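Local structure of aminoglycoside N(3)-acetyltransferase (Enterobacter cloacae, 6NP3) at residues V60-S65 with S83-D88; A177-K182 with G209-Y214; T186-L191 with W199-D204. The protein transfers the acetyl group of acetyl-CoA to the 3-amino group of 2-deoxystreptamine antibiotics such as gentamicin, and so probably confers resistance to them. All blocks are in the same frame, centred on the assembly; numbering follows the deposited sequence.

Contact 1 of 3, residues V60-S65 with S83-D88; sequences VSWRDS and SWPAFD
Asp64 and Trp84 meet where two irregular loop segments pass without pairing, the nearest CA atoms, those of Ser65 and Phe87, still 8.1 Å apart and the first segment folded into a type I beta turn from Trp62 to Ser65. Side chains bridge the distance, and the indole of Trp62 does most of the work. Its CG lies anti to the backbone N (chi1 178°), which carries the ring out from the turn and in among Trp84, Pro85 and Phe87. Phe87 comes at one face of this indole: its CB sits over the six-membered ring, 4.1 Å from the centroid, and its CD1 drops to 3.6 Å from CD2 of Trp62. The two rings meet edge-to-face, the edge of Phe87 directed at the Trp62 face, with planes at 61°. The opposite face of Trp62 is covered by its own turn, the carbonyl carbon of Asp64 standing over the ring, so that the indole is sandwiched between its own backbone and Phe87. At the far rim CH2 meets the Pro85 carbonyl O in the ring plane, at 3.4 Å.

Trp62, Trp84 and Phe87 thus make an aromatic cluster joining the loop after strand 55-59 to the loop after helix 78-83. The first loop also contributes Ser61 to the gentamicin pocket, while the OG of Ser65 is hydrogen-bonded to Asp118, another pocket residue.

Trp84 adds the polar tie. Its NE1 donates to the backbone O of Asp64 at 2.7 Å, the acceptor lying in the indole plane; the approach is nearly along the C=O axis, although the bond is bent at the hydrogen (138°). The carboxylate of Asp64 turns instead to Arg63, which grips it side-on through NE and NH2, one nitrogen to each oxygen.

Contact 2 of 3, residues A177-K182 with G209-Y214; sequences ARIEGK and GILDEY
A chi1 of -168° swings CG1 of Ile210 away from its own amide N and lays it alongside Lys182, whose own CG lies anti to the carbonyl carbon, and the two side chains run in the same direction. CD1 of Ile210 packs on the aliphatic part of the lysine, 4.1 Å from its CB. A bend at chi3 (72°) then turns the lysine tip back to its own segment, where NZ donates to the carbonyl O of Ala177 at 2.8 Å; the O of Ala175 accepts from it too, and Trp205 offers a cation-pi partner. NZ is thus held by carbonyls at and just after the C-terminal end of helix 170-176, while the methylene chain serves the contact. This joins the loop between that helix and strand 184-193 to the loop after strand 196-205, at the base of the beta hairpin. Leu211 reaches the loop with one methyl, CD2, placed 3.4 Å from the O of Glu180 and equally near that of Gly181; CD1 of Ile179 lies 4.1 Å from the same CD2 of Leu211. No direct hydrogen bond crosses between the segments. Instead Lys182 CA makes a CA-H...O contact to Ile210 O at 3.3 Å, and one water donates to Gly181 O while accepting from Asp212 N.

Contact 3 of 3, residues T186-L191 with W199-D204; sequences TYSMPL and WVTTSD
Pro190 and Trp199 lie side by side on one face of a two-stranded antiparallel hairpin, their side chains pointing the same way and the pyrrolidine laid against the face of the indole. CB of Pro190 stands 3.6 Å from the centroid of the six-membered ring and only 2° off its normal, a well-centred CH-pi contact, while CD reaches CZ3 of Trp199 at 3.5 Å. The indole NE1 is directed outside the hairpin, to the carbonyl O of Ala81. At this end, too, Leu191 crosses Val200, CD1 to CG2 at 3.6 Å.

Ser188 and Thr201 are the next pair on the Pro190 face, two residues along. Each hydroxyl lies anti to its own carbonyl carbon (chi1 -60° and -56°), which brings the two oxygens together: Ser188 OG and Thr201 OG1 are hydrogen-bonded at 2.8 Å. Thr201 also meets Thr186 diagonally, CG2 to CG2.

On the other face, Tyr187 and Thr202 point the same way, with the threonine CG2 methyl above one face of the phenol, 4.0 Å from CE1. The phenol ends at a water that it shares with Asp204 and that donates to OD2 of Asp204; this oxygen also accepts from the backbone N of Ala140.

Backbone bonds join the hydrogen-bonded pairs, Tyr187 with Thr202 and Met189 with Val200, two bonds to each pair; Tyr187 O receives Thr202 N at 2.9 Å. The strands are thus held by their amides, and the side chains add apolar contact at the Pro190 end and hydroxyl and water-mediated links toward Asp204, where OD2 of this buried residue is held by the Ala140 amide and the water.

In the fold
None of the three is wholly core or wholly surface: each mixes buried and more open residues. Contacts 1 and 3 adjoin, their centres about 12 Å apart, and Phe87 N probably hydrogen-bonds to Pro190 O, so that the aromatic loops lean on the edge of the hairpin; Trp84 also packs on Trp199. Contact 2 shares no touch with contact 1, and meets contact 3 only through the chain: its two loops lead into and out of the hairpin formed by strands 184-193 and 196-205. Chemistry follows position. Regular backbone bonding holds the hairpin, aromatic rings and one indole N-H join the loops near the antibiotic, and aliphatic contacts and a bridging water join the loops at the hairpin's base.

Contact 1 of 3, residues V60-S65 with S83-D88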
loop_
_atom_site.group_PDB
_atom_site.type_symbol
_atom_site.label_atom_id
_atom_site.label_comp_id
_atom_site.label_asym_id
_atom_site.label_seq_id
_atom_site.Cartn_x
_atom_site.Cartn_y
_atom_site.Cartn_z
ATOM N N VAL A 60 3.150 3.911 1.451
ATOM C CA VAL A 60 3.712 4.641 2.583
ATOM C C VAL A 60 2.916 5.886 2.962
ATOM O O VAL A 60 2.980 6.331 4.113
ATOM C CB VAL A 60 5.205 4.981 2.398
ATOM C CG1 VAL A 60 6.004 3.719 2.050
ATOM C CG2 VAL A 60 5.438 6.031 1.321
ATOM N N SER A 61 2.177 6.453 2.018
ATOM C CA SER A 61 1.388 7.677 2.250
ATOM C C SER A 61 2.292 8.770 2.833
ATOM O O SER A 61 3.471 8.877 2.476
ATOM C CB SER A 61 0.176 7.305 3.073
ATOM O OG SER A 61 -0.717 8.391 3.256
ATOM N N TRP A 62 1.724 9.611 3.696
ATOM C CA TRP A 62 2.371 10.834 4.164
ATOM C C TRP A 62 1.814 11.135 5.547
ATOM O O TRP A 62 0.592 11.254 5.717
ATOM C CB TRP A 62 2.040 11.973 3.212
ATOM C CG TRP A 62 2.593 13.329 3.563
ATOM C CD1 TRP A 62 3.658 13.623 4.364
ATOM C CD2 TRP A 62 2.113 14.565 3.076
ATOM N NE1 TRP A 62 3.861 14.978 4.410
ATOM C CE2 TRP A 62 2.942 15.577 3.603
ATOM C CE3 TRP A 62 1.090 14.914 2.214
ATOM C CZ2 TRP A 62 2.733 16.916 3.347
ATOM C CZ3 TRP A 62 0.894 16.249 1.943
ATOM C CH2 TRP A 62 1.716 17.234 2.504
ATOM N N ARG A 63 2.720 11.289 6.519
ATOM C CA ARG A 63 2.354 11.649 7.890
ATOM C C ARG A 63 1.416 12.844 7.942
ATOM O O ARG A 63 0.462 12.862 8.727
ATOM C CB ARG A 63 3.630 11.970 8.665
ATOM C CG ARG A 63 3.421 12.276 10.138
ATOM C CD ARG A 63 4.694 12.849 10.738
ATOM N NE ARG A 63 4.842 14.264 10.419
ATOM C CZ ARG A 63 5.849 15.024 10.835
ATOM N NH1 ARG A 63 6.817 14.502 11.567
ATOM N NH2 ARG A 63 5.896 16.303 10.502
ATOM N N ASP A 64 1.655 13.832 7.091
ATOM C CA ASP A 64 0.949 15.108 7.158
ATOM C C ASP A 64 -0.018 15.292 5.989
ATOM O O ASP A 64 -0.363 16.414 5.624
ATOM C CB ASP A 64 1.944 16.266 7.272
ATOM C CG ASP A 64 2.855 16.132 8.481
ATOM O OD1 ASP A 64 2.352 15.757 9.548
ATOM O OD2 ASP A 64 4.067 16.380 8.350
ATOM N N SER A 65 -0.551 14.213 5.460
ATOM C CA SER A 65 -1.542 14.362 4.415
ATOM C C SER A 65 -2.765 15.099 4.965
ATOM O O SER A 65 -3.333 14.668 5.973
ATOM C CB SER A 65 -1.966 12.981 3.949
ATOM O OG SER A 65 -3.055 13.140 3.071
ATOM N N SER A 83 -1.119 27.609 4.996
ATOM C CA SER A 83 0.064 27.184 5.718
ATOM C C SER A 83 0.474 25.727 5.549
ATOM O O SER A 83 1.545 25.355 6.056
ATOM C CB SER A 83 -0.054 27.469 7.221
ATOM O OG SER A 83 -1.072 26.695 7.813
ATOM N N TRP A 84 -0.298 24.886 4.866
ATOM C CA TRP A 84 0.085 23.487 4.795
ATOM C C TRP A 84 1.386 23.339 4.004
ATOM O O TRP A 84 1.562 23.973 2.962
ATOM C CB TRP A 84 -1.039 22.629 4.171
ATOM C CG TRP A 84 -1.023 21.241 4.755
ATOM C CD1 TRP A 84 -0.320 20.151 4.301
ATOM C CD2 TRP A 84 -1.635 20.836 5.974
ATOM N NE1 TRP A 84 -0.473 19.115 5.163
ATOM C CE2 TRP A 84 -1.306 19.490 6.181
ATOM C CE3 TRP A 84 -2.470 21.470 6.894
ATOM C CZ2 TRP A 84 -1.763 18.778 7.276
ATOM C CZ3 TRP A 84 -2.933 20.760 7.969
ATOM C CH2 TRP A 84 -2.594 19.426 8.149
ATOM N N PRO A 85 2.287 22.458 4.437
ATOM C CA PRO A 85 3.482 22.190 3.633
ATOM C C PRO A 85 3.123 21.476 2.341
ATOM O O PRO A 85 2.305 20.550 2.330
ATOM C CB PRO A 85 4.318 21.273 4.537
ATOM C CG PRO A 85 3.364 20.644 5.462
ATOM C CD PRO A 85 2.299 21.716 5.705
ATOM N N ALA A 86 3.727 21.909 1.244
ATOM C CA ALA A 86 3.652 21.112 0.026
ATOM C C ALA A 86 4.289 19.742 0.229
ATOM O O ALA A 86 5.279 19.594 0.954
ATOM C CB ALA A 86 4.357 21.810 -1.133
ATOM N N PHE A 87 3.687 18.719 -0.390
ATOM C CA PHE A 87 4.268 17.379 -0.374
ATOM C C PHE A 87 5.610 17.388 -1.088
ATOM O O PHE A 87 5.693 17.718 -2.273
ATOM C CB PHE A 87 3.326 16.384 -1.047
ATOM C CG PHE A 87 3.861 14.973 -1.102
ATOM C CD1 PHE A 87 4.007 14.219 0.049
ATOM C CD2 PHE A 87 4.174 14.387 -2.316
ATOM C CE1 PHE A 87 4.463 12.934 -0.011
ATOM C CE2 PHE A 87 4.641 13.065 -2.359
ATOM C CZ PHE A 87 4.763 12.372 -1.208
ATOM N N ASP A 88 6.657 17.032 -0.371
ATOM C CA ASP A 88 7.995 16.960 -0.948
ATOM C C ASP A 88 8.426 15.504 -0.860
ATOM O O ASP A 88 8.693 15.015 0.252
ATOM C CB ASP A 88 8.948 17.848 -0.151
ATOM C CG ASP A 88 10.329 17.903 -0.755
ATOM O OD1 ASP A 88 10.656 16.997 -1.555
ATOM O OD2 ASP A 88 11.083 18.842 -0.415
#

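Contact 2 of 3, residues A177-K182 with G209-Y214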
loop_
_atom_site.group_PDB
_atom_site.type_symbol
_atom_site.label_atom_id
_atom_site.label_comp_id
_atom_site.label_asym_id
_atom_site.label_seq_id
_atom_site.Cartn_x
_atom_site.Cartn_y
_atom_site.Cartn_z
ATOM N N ALA A 177 -14.507 -2.352 -10.216
ATOM C CA ALA A 177 -15.690 -3.194 -10.118
ATOM C C ALA A 177 -16.897 -2.530 -10.775
ATOM O O ALA A 177 -17.205 -1.366 -10.525
ATOM C CB ALA A 177 -15.989 -3.487 -8.655
ATOM N N ARG A 178 -17.623 -3.310 -11.580
ATOM C CA ARG A 178 -18.779 -2.815 -12.327
ATOM C C ARG A 178 -20.025 -2.990 -11.464
ATOM O O ARG A 178 -20.835 -3.905 -11.645
ATOM C CB ARG A 178 -18.918 -3.589 -13.629
ATOM C CG ARG A 178 -17.788 -3.384 -14.575
ATOM C CD ARG A 178 -17.811 -4.388 -15.700
ATOM N NE ARG A 178 -16.801 -4.104 -16.706
ATOM C CZ ARG A 178 -16.550 -4.881 -17.748
ATOM N NH1 ARG A 178 -17.203 -6.008 -17.932
ATOM N NH2 ARG A 178 -15.641 -4.506 -18.612
ATOM N N ILE A 179 -20.124 -2.143 -10.447
ATOM C CA ILE A 179 -21.189 -2.238 -9.460
ATOM C C ILE A 179 -21.801 -0.865 -9.274
ATOM O O ILE A 179 -21.163 0.164 -9.505
ATOM C CB ILE A 179 -20.716 -2.795 -8.105
ATOM C CG1 ILE A 179 -19.634 -1.902 -7.477
ATOM C CG2 ILE A 179 -20.240 -4.219 -8.286
ATOM C CD1 ILE A 179 -19.155 -2.432 -6.114
ATOM N N GLU A 180 -23.063 -0.860 -8.861
ATOM C CA GLU A 180 -23.796 0.373 -8.635
ATOM C C GLU A 180 -23.539 0.906 -7.231
ATOM O O GLU A 180 -23.250 0.156 -6.298
ATOM C CB GLU A 180 -25.307 0.137 -8.825
ATOM C CG GLU A 180 -25.936 -0.804 -7.805
ATOM C CD GLU A 180 -27.429 -1.058 -8.033
ATOM O OE1 GLU A 180 -27.988 -0.562 -9.030
ATOM O OE2 GLU A 180 -28.045 -1.766 -7.206
ATOM N N GLY A 181 -23.676 2.215 -7.093
ATOM C CA GLY A 181 -23.597 2.861 -5.802
ATOM C C GLY A 181 -22.215 3.131 -5.271
ATOM O O GLY A 181 -22.077 3.333 -4.064
ATOM N N LYS A 182 -21.186 3.116 -6.112
ATOM C CA LYS A 182 -19.831 3.290 -5.606
ATOM C C LYS A 182 -19.634 4.685 -5.028
ATOM O O LYS A 182 -19.998 5.698 -5.637
ATOM C CB LYS A 182 -18.816 3.013 -6.708
ATOM C CG LYS A 182 -18.860 1.570 -7.176
ATOM C CD LYS A 182 -18.186 1.378 -8.522
ATOM C CE LYS A 182 -16.690 1.495 -8.426
ATOM N NZ LYS A 182 -16.023 1.025 -9.639
ATOM N N GLY A 209 -14.307 2.578 2.170
ATOM C CA GLY A 209 -15.550 1.856 1.963
ATOM C C GLY A 209 -16.139 2.181 0.606
ATOM O O GLY A 209 -16.642 3.281 0.399
ATOM N N ILE A 210 -16.146 1.204 -0.303
ATOM C CA ILE A 210 -16.568 1.471 -1.667
ATOM C C ILE A 210 -18.081 1.584 -1.780
ATOM O O ILE A 210 -18.579 2.207 -2.724
ATOM C CB ILE A 210 -15.985 0.420 -2.634
ATOM C CG1 ILE A 210 -16.156 0.840 -4.101
ATOM C CG2 ILE A 210 -16.558 -0.976 -2.377
ATOM C CD1 ILE A 210 -15.460 2.105 -4.484
ATOM N N LEU A 211 -18.825 0.915 -0.900
ATOM C CA LEU A 211 -20.267 1.079 -0.805
ATOM C C LEU A 211 -20.599 1.450 0.632
ATOM O O LEU A 211 -19.808 1.208 1.557
ATOM C CB LEU A 211 -21.017 -0.210 -1.134
ATOM C CG LEU A 211 -20.819 -0.832 -2.512
ATOM C CD1 LEU A 211 -21.693 -2.086 -2.618
ATOM C CD2 LEU A 211 -21.112 0.130 -3.621
ATOM N N ASP A 212 -21.805 2.016 0.818
ATOM C CA ASP A 212 -22.234 2.426 2.156
ATOM C C ASP A 212 -22.075 1.299 3.171
ATOM O O ASP A 212 -21.637 1.529 4.301
ATOM C CB ASP A 212 -23.698 2.896 2.126
ATOM C CG ASP A 212 -23.896 4.173 1.325
ATOM O OD1 ASP A 212 -22.907 4.888 1.076
ATOM O OD2 ASP A 212 -25.067 4.459 0.963
ATOM N N GLU A 213 -22.425 0.073 2.787
ATOM C CA GLU A 213 -22.396 -1.025 3.741
ATOM C C GLU A 213 -20.984 -1.424 4.125
ATOM O O GLU A 213 -20.818 -2.196 5.073
ATOM C CB GLU A 213 -23.134 -2.236 3.177
ATOM C CG GLU A 213 -22.525 -2.813 1.904
ATOM C CD GLU A 213 -23.497 -3.718 1.190
ATOM O OE1 GLU A 213 -23.487 -4.935 1.440
ATOM O OE2 GLU A 213 -24.300 -3.204 0.393
ATOM N N TYR A 214 -19.967 -0.917 3.422
ATOM C CA TYR A 214 -18.567 -1.203 3.734
ATOM C C TYR A 214 -17.870 -0.022 4.401
ATOM O O TYR A 214 -16.647 -0.073 4.611
ATOM C CB TYR A 214 -17.784 -1.633 2.477
ATOM C CG TYR A 214 -18.375 -2.822 1.797
ATOM C CD1 TYR A 214 -18.510 -4.017 2.467
ATOM C CD2 TYR A 214 -18.767 -2.768 0.477
ATOM C CE1 TYR A 214 -19.066 -5.112 1.851
ATOM C CE2 TYR A 214 -19.272 -3.861 -0.158
ATOM C CZ TYR A 214 -19.453 -5.029 0.533
ATOM O OH TYR A 214 -20.010 -6.121 -0.105
HETATM O O HOH W 1 -23.247 2.695 -1.589
#

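Contact 3 of 3, residues T186-L191 with W199-D204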
loop_
_atom_site.group_PDB
_atom_site.type_symbol
_atom_site.label_atom_id
_atom_site.label_comp_id
_atom_site.label_asym_id
_atom_site.label_seq_id
_atom_site.Cartn_x
_atom_site.Cartn_y
_atom_site.Cartn_z
ATOM N N THR A 186 -14.013 13.696 -2.333
ATOM C CA THR A 186 -13.271 14.832 -2.859
ATOM C C THR A 186 -12.313 15.338 -1.786
ATOM O O THR A 186 -12.687 15.456 -0.617
ATOM C CB THR A 186 -14.236 15.945 -3.304
ATOM O OG1 THR A 186 -15.017 15.492 -4.421
ATOM C CG2 THR A 186 -13.481 17.209 -3.689
ATOM N N TYR A 187 -11.065 15.582 -2.161
ATOM C CA TYR A 187 -10.088 16.115 -1.222
ATOM C C TYR A 187 -9.069 16.915 -2.011
ATOM O O TYR A 187 -9.069 16.906 -3.242
ATOM C CB TYR A 187 -9.471 15.006 -0.379
ATOM C CG TYR A 187 -8.857 13.864 -1.149
ATOM C CD1 TYR A 187 -7.575 13.955 -1.645
ATOM C CD2 TYR A 187 -9.547 12.681 -1.343
ATOM C CE1 TYR A 187 -6.995 12.887 -2.338
ATOM C CE2 TYR A 187 -8.978 11.615 -2.012
ATOM C CZ TYR A 187 -7.718 11.740 -2.530
ATOM O OH TYR A 187 -7.127 10.686 -3.195
ATOM N N SER A 188 -8.188 17.603 -1.285
ATOM C CA SER A 188 -7.197 18.479 -1.877
ATOM C C SER A 188 -5.835 18.171 -1.298
ATOM O O SER A 188 -5.701 17.955 -0.091
ATOM C CB SER A 188 -7.528 19.941 -1.574
ATOM O OG SER A 188 -8.797 20.297 -2.103
ATOM N N MET A 189 -4.837 18.175 -2.168
ATOM C CA MET A 189 -3.468 17.952 -1.753
ATOM C C MET A 189 -2.575 19.063 -2.277
ATOM O O MET A 189 -2.747 19.526 -3.409
ATOM C CB MET A 189 -2.950 16.612 -2.297
ATOM C CG MET A 189 -3.677 15.387 -1.745
ATOM S SD MET A 189 -3.197 15.060 -0.034
ATOM C CE MET A 189 -4.827 14.825 0.739
ATOM N N PRO A 190 -1.558 19.446 -1.507
ATOM C CA PRO A 190 -0.608 20.470 -1.963
ATOM C C PRO A 190 0.611 19.816 -2.591
ATOM O O PRO A 190 1.347 19.079 -1.916
ATOM C CB PRO A 190 -0.270 21.208 -0.662
ATOM C CG PRO A 190 -0.344 20.146 0.393
ATOM C CD PRO A 190 -1.325 19.070 -0.103
ATOM N N LEU A 191 0.785 20.021 -3.895
ATOM C CA LEU A 191 1.869 19.399 -4.647
ATOM C C LEU A 191 2.957 20.429 -4.926
ATOM O O LEU A 191 2.720 21.638 -4.868
ATOM C CB LEU A 191 1.366 18.870 -5.991
ATOM C CG LEU A 191 0.160 17.953 -6.049
ATOM C CD1 LEU A 191 -0.080 17.490 -7.485
ATOM C CD2 LEU A 191 0.346 16.773 -5.141
ATOM N N TRP A 199 -2.120 23.718 -5.034
ATOM C CA TRP A 199 -3.197 22.901 -4.507
ATOM C C TRP A 199 -3.969 22.250 -5.644
ATOM O O TRP A 199 -4.346 22.911 -6.620
ATOM C CB TRP A 199 -4.137 23.732 -3.658
ATOM C CG TRP A 199 -3.615 24.008 -2.291
ATOM C CD1 TRP A 199 -3.002 25.162 -1.844
ATOM C CD2 TRP A 199 -3.676 23.128 -1.168
ATOM N NE1 TRP A 199 -2.705 25.047 -0.509
ATOM C CE2 TRP A 199 -3.069 23.795 -0.078
ATOM C CE3 TRP A 199 -4.155 21.824 -0.980
ATOM C CZ2 TRP A 199 -2.984 23.232 1.184
ATOM C CZ3 TRP A 199 -4.072 21.269 0.266
ATOM C CH2 TRP A 199 -3.465 21.958 1.336
ATOM N N VAL A 200 -4.200 20.946 -5.514
ATOM C CA VAL A 200 -4.967 20.172 -6.483
ATOM C C VAL A 200 -6.138 19.542 -5.742
ATOM O O VAL A 200 -5.945 18.841 -4.738
ATOM C CB VAL A 200 -4.108 19.094 -7.163
ATOM C CG1 VAL A 200 -4.975 18.249 -8.104
ATOM C CG2 VAL A 200 -2.933 19.718 -7.899
ATOM N N THR A 201 -7.348 19.825 -6.210
ATOM C CA THR A 201 -8.561 19.199 -5.710
ATOM C C THR A 201 -8.994 18.127 -6.698
ATOM O O THR A 201 -8.985 18.348 -7.914
ATOM C CB THR A 201 -9.665 20.241 -5.530
ATOM O OG1 THR A 201 -9.183 21.271 -4.657
ATOM C CG2 THR A 201 -10.911 19.619 -4.928
ATOM N N THR A 202 -9.326 16.952 -6.173
ATOM C CA THR A 202 -9.710 15.842 -7.028
ATOM C C THR A 202 -10.815 15.047 -6.363
ATOM O O THR A 202 -11.038 15.151 -5.162
ATOM C CB THR A 202 -8.515 14.901 -7.266
ATOM O OG1 THR A 202 -8.801 14.022 -8.357
ATOM C CG2 THR A 202 -8.191 14.051 -6.021
ATOM N N SER A 203 -11.487 14.213 -7.147
ATOM C CA SER A 203 -12.308 13.146 -6.593
ATOM C C SER A 203 -11.677 11.799 -6.918
ATOM O O SER A 203 -10.894 11.681 -7.854
ATOM C CB SER A 203 -13.744 13.221 -7.123
ATOM O OG SER A 203 -13.801 12.929 -8.495
ATOM N N ASP A 204 -12.013 10.785 -6.129
ATOM C CA ASP A 204 -11.540 9.429 -6.378
ATOM C C ASP A 204 -12.488 8.493 -5.648
ATOM O O ASP A 204 -13.363 8.930 -4.905
ATOM C CB ASP A 204 -10.073 9.246 -5.935
ATOM C CG ASP A 204 -9.304 8.248 -6.797
ATOM O OD1 ASP A 204 -9.951 7.355 -7.424
ATOM O OD2 ASP A 204 -8.056 8.360 -6.811
HETATM O O HOH W 2 -6.772 10.477 -5.937
#